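Local coordinates for transcriptional regulator, MarR/EmrR family (Clostridium acetobutylicum, PDB 3JW4), which probably binds DNA and regulates transcription, as a member of the MarR/EmrR family of winged helix-turn-helix proteins, at residues Gly48-Asn53 and Ile101-Lys106. Residues are numbered along the deposited sequence; the frame is centred on the assembly and turned at random.
Sequences GYIYEN and IYVLPK. With GOL (glycerol), chain E.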
loop_
_atom_site.group_PDB
_atom_site.type_symbol
_atom_site.label_atom_id
_atom_site.label_comp_id
_atom_site.label_asym_id
_atom_site.label_seq_id
_atom_site.Cartn_x
_atom_site.Cartn_y
_atom_site.Cartn_z
ATOM N N GLY B 48 -0.677 -14.807 -12.896
ATOM C CA GLY B 48 -1.894 -15.419 -12.377
ATOM C C GLY B 48 -3.142 -14.998 -13.150
ATOM O O GLY B 48 -3.969 -15.825 -13.494
ATOM N N TYR B 49 -3.288 -13.706 -13.394
ATOM C CA TYR B 49 -4.452 -13.177 -14.100
ATOM C C TYR B 49 -4.465 -13.763 -15.513
ATOM O O TYR B 49 -5.498 -14.204 -16.013
ATOM C CB TYR B 49 -4.401 -11.633 -14.161
ATOM C CG TYR B 49 -5.607 -11.035 -14.842
ATOM C CD1 TYR B 49 -6.818 -10.892 -14.143
ATOM C CD2 TYR B 49 -5.581 -10.702 -16.188
ATOM C CE1 TYR B 49 -7.968 -10.390 -14.768
ATOM C CE2 TYR B 49 -6.742 -10.190 -16.838
ATOM C CZ TYR B 49 -7.921 -10.039 -16.112
ATOM O OH TYR B 49 -9.050 -9.536 -16.708
ATOM N N ILE B 50 -3.299 -13.809 -16.152
ATOM C CA ILE B 50 -3.226 -14.365 -17.481
ATOM C C ILE B 50 -3.614 -15.843 -17.452
ATOM O O ILE B 50 -4.451 -16.274 -18.220
ATOM C CB ILE B 50 -1.862 -14.207 -18.130
ATOM C CG1 ILE B 50 -1.469 -12.741 -18.305
ATOM C CG2 ILE B 50 -1.857 -14.882 -19.467
ATOM C CD1 ILE B 50 0.017 -12.557 -18.598
ATOM N N TYR B 51 -3.031 -16.609 -16.546
ATOM C CA TYR B 51 -3.344 -18.023 -16.435
ATOM C C TYR B 51 -4.864 -18.261 -16.245
ATOM O O TYR B 51 -5.441 -19.110 -16.890
ATOM C CB TYR B 51 -2.582 -18.645 -15.268
ATOM C CG TYR B 51 -2.686 -20.158 -15.185
ATOM C CD1 TYR B 51 -2.244 -20.935 -16.222
ATOM C CD2 TYR B 51 -3.215 -20.794 -14.068
ATOM C CE1 TYR B 51 -2.317 -22.297 -16.181
ATOM C CE2 TYR B 51 -3.294 -22.193 -14.011
ATOM C CZ TYR B 51 -2.829 -22.932 -15.094
ATOM O OH TYR B 51 -2.862 -24.307 -15.154
ATOM N N GLU B 52 -5.490 -17.475 -15.380
ATOM C CA GLU B 52 -6.918 -17.639 -15.077
ATOM C C GLU B 52 -7.852 -17.271 -16.232
ATOM O O GLU B 52 -8.883 -17.864 -16.363
ATOM C CB GLU B 52 -7.300 -16.781 -13.876
ATOM C CG GLU B 52 -6.693 -17.253 -12.601
ATOM C CD GLU B 52 -7.675 -17.951 -11.657
ATOM O OE1 GLU B 52 -7.452 -17.827 -10.425
ATOM O OE2 GLU B 52 -8.643 -18.619 -12.131
ATOM N N ASN B 53 -7.472 -16.304 -17.067
ATOM C CA ASN B 53 -8.378 -15.735 -18.049
ATOM C C ASN B 53 -7.981 -15.962 -19.489
ATOM O O ASN B 53 -8.684 -15.506 -20.385
ATOM C CB ASN B 53 -8.523 -14.236 -17.796
ATOM C CG ASN B 53 -9.104 -13.938 -16.431
ATOM O OD1 ASN B 53 -10.302 -14.093 -16.218
ATOM N ND2 ASN B 53 -8.259 -13.512 -15.497
ATOM N N ILE B 101 -2.569 -13.463 -25.204
ATOM C CA ILE B 101 -1.466 -13.780 -24.324
ATOM C C ILE B 101 -1.811 -15.073 -23.546
ATOM O O ILE B 101 -2.939 -15.211 -23.000
ATOM C CB ILE B 101 -1.181 -12.576 -23.373
ATOM C CG1 ILE B 101 -0.891 -11.303 -24.201
ATOM C CG2 ILE B 101 -0.052 -12.894 -22.416
ATOM C CD1 ILE B 101 -0.952 -10.030 -23.417
ATOM N N TYR B 102 -0.892 -16.034 -23.557
ATOM C CA TYR B 102 -1.062 -17.277 -22.819
ATOM C C TYR B 102 0.146 -17.561 -21.951
ATOM O O TYR B 102 1.226 -17.125 -22.253
ATOM C CB TYR B 102 -1.249 -18.441 -23.775
ATOM C CG TYR B 102 -2.522 -18.366 -24.563
ATOM C CD1 TYR B 102 -2.580 -17.625 -25.734
ATOM C CD2 TYR B 102 -3.661 -19.022 -24.144
ATOM C CE1 TYR B 102 -3.745 -17.557 -26.478
ATOM C CE2 TYR B 102 -4.853 -18.938 -24.882
ATOM C CZ TYR B 102 -4.868 -18.203 -26.046
ATOM O OH TYR B 102 -6.001 -18.103 -26.811
ATOM N N VAL B 103 -0.058 -18.282 -20.862
ATOM C CA VAL B 103 1.033 -18.764 -20.052
ATOM C C VAL B 103 1.628 -20.015 -20.718
ATOM O O VAL B 103 0.948 -20.833 -21.314
ATOM C CB VAL B 103 0.553 -19.008 -18.620
ATOM C CG1 VAL B 103 1.634 -19.467 -17.759
ATOM C CG2 VAL B 103 0.041 -17.653 -18.042
ATOM N N LEU B 104 2.936 -20.111 -20.712
ATOM C CA LEU B 104 3.566 -21.353 -21.170
ATOM C C LEU B 104 3.700 -22.304 -19.960
ATOM O O LEU B 104 3.582 -21.848 -18.838
ATOM C CB LEU B 104 4.928 -20.995 -21.754
ATOM C CG LEU B 104 4.918 -20.344 -23.128
ATOM C CD1 LEU B 104 6.307 -19.691 -23.463
ATOM C CD2 LEU B 104 4.537 -21.378 -24.183
ATOM N N PRO B 105 4.019 -23.609 -20.170
ATOM C CA PRO B 105 4.168 -24.486 -18.998
ATOM C C PRO B 105 5.154 -24.033 -17.907
ATOM O O PRO B 105 4.841 -24.129 -16.699
ATOM C CB PRO B 105 4.581 -25.830 -19.610
ATOM C CG PRO B 105 3.884 -25.826 -20.966
ATOM C CD PRO B 105 3.870 -24.380 -21.415
ATOM N N LYS B 106 6.297 -23.504 -18.289
ATOM C CA LYS B 106 7.203 -22.943 -17.294
ATOM C C LYS B 106 6.515 -21.830 -16.449
ATOM O O LYS B 106 6.744 -21.677 -15.245
ATOM C CB LYS B 106 8.421 -22.378 -18.010
ATOM C CG LYS B 106 9.527 -21.799 -17.129
ATOM C CD LYS B 106 10.650 -21.266 -18.047
ATOM C CE LYS B 106 11.766 -20.666 -17.313
ATOM N NZ LYS B 106 12.834 -20.259 -18.258
HETATM C C1 GOL E . 0.586 -25.233 -19.394
HETATM O O1 GOL E . 0.990 -26.317 -18.576
HETATM C C2 GOL E . -0.797 -24.751 -18.976
HETATM O O2 GOL E . -1.024 -25.050 -17.599
HETATM C C3 GOL E . -0.929 -23.242 -19.256
HETATM O O3 GOL E . -1.183 -22.944 -20.617
#
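The last turns of helix 41-53 lie across the end of strand 100-103, where I50 and Y51 meet I101 and V103; the short axes of 48-53 and 101-103 cross at -99° and approach to 7.3 Å. The contact lies in the winged helix-turn-helix domain of the MarR fold: strand 100-103, antiparallel to 87-90, is the returning strand of the wing, and the contact packs it against a helix of the same domain. No hydrogen bond joins the two segments directly; the contact is apolar, made by I50, I101 and V103 with the flank of Y51. I50 points at the strand and spreads two branches over it. Its CG2, anti to the backbone N, meets V103 CG2 at 3.6 Å. The longer arm brings I50 CD1 to 3.8 Å from I101 CG2. Beta-branched I101 and V103 suit a strand, whose extended backbone accommodates them, and they hold methyls close to the main chain; I50 on the helix supplies a long, two-armed apolar side chain. V103 CG2 also packs 3.6 Å from Y51 N, so one methyl touches two successive helix residues. I58 and L63 extend this apolar cluster.

Y51 borders the buried patch. With CG anti to its backbone N (chi1 -172°), the ring runs out past V103, crossing that side chain at about a right angle, and continues onto A108 and V111 of helix 105-126. Its apolar ring can pack here while the hydroxyl meets a glycerol, probably from the crystallisation liquor. Y51 OH and glycerol O2, which lies in the ring plane at its edge, share a 3.1 Å hydrogen bond whose donor may be either, and glycerol O3 donates a 3.1 Å hydrogen bond to V103 O.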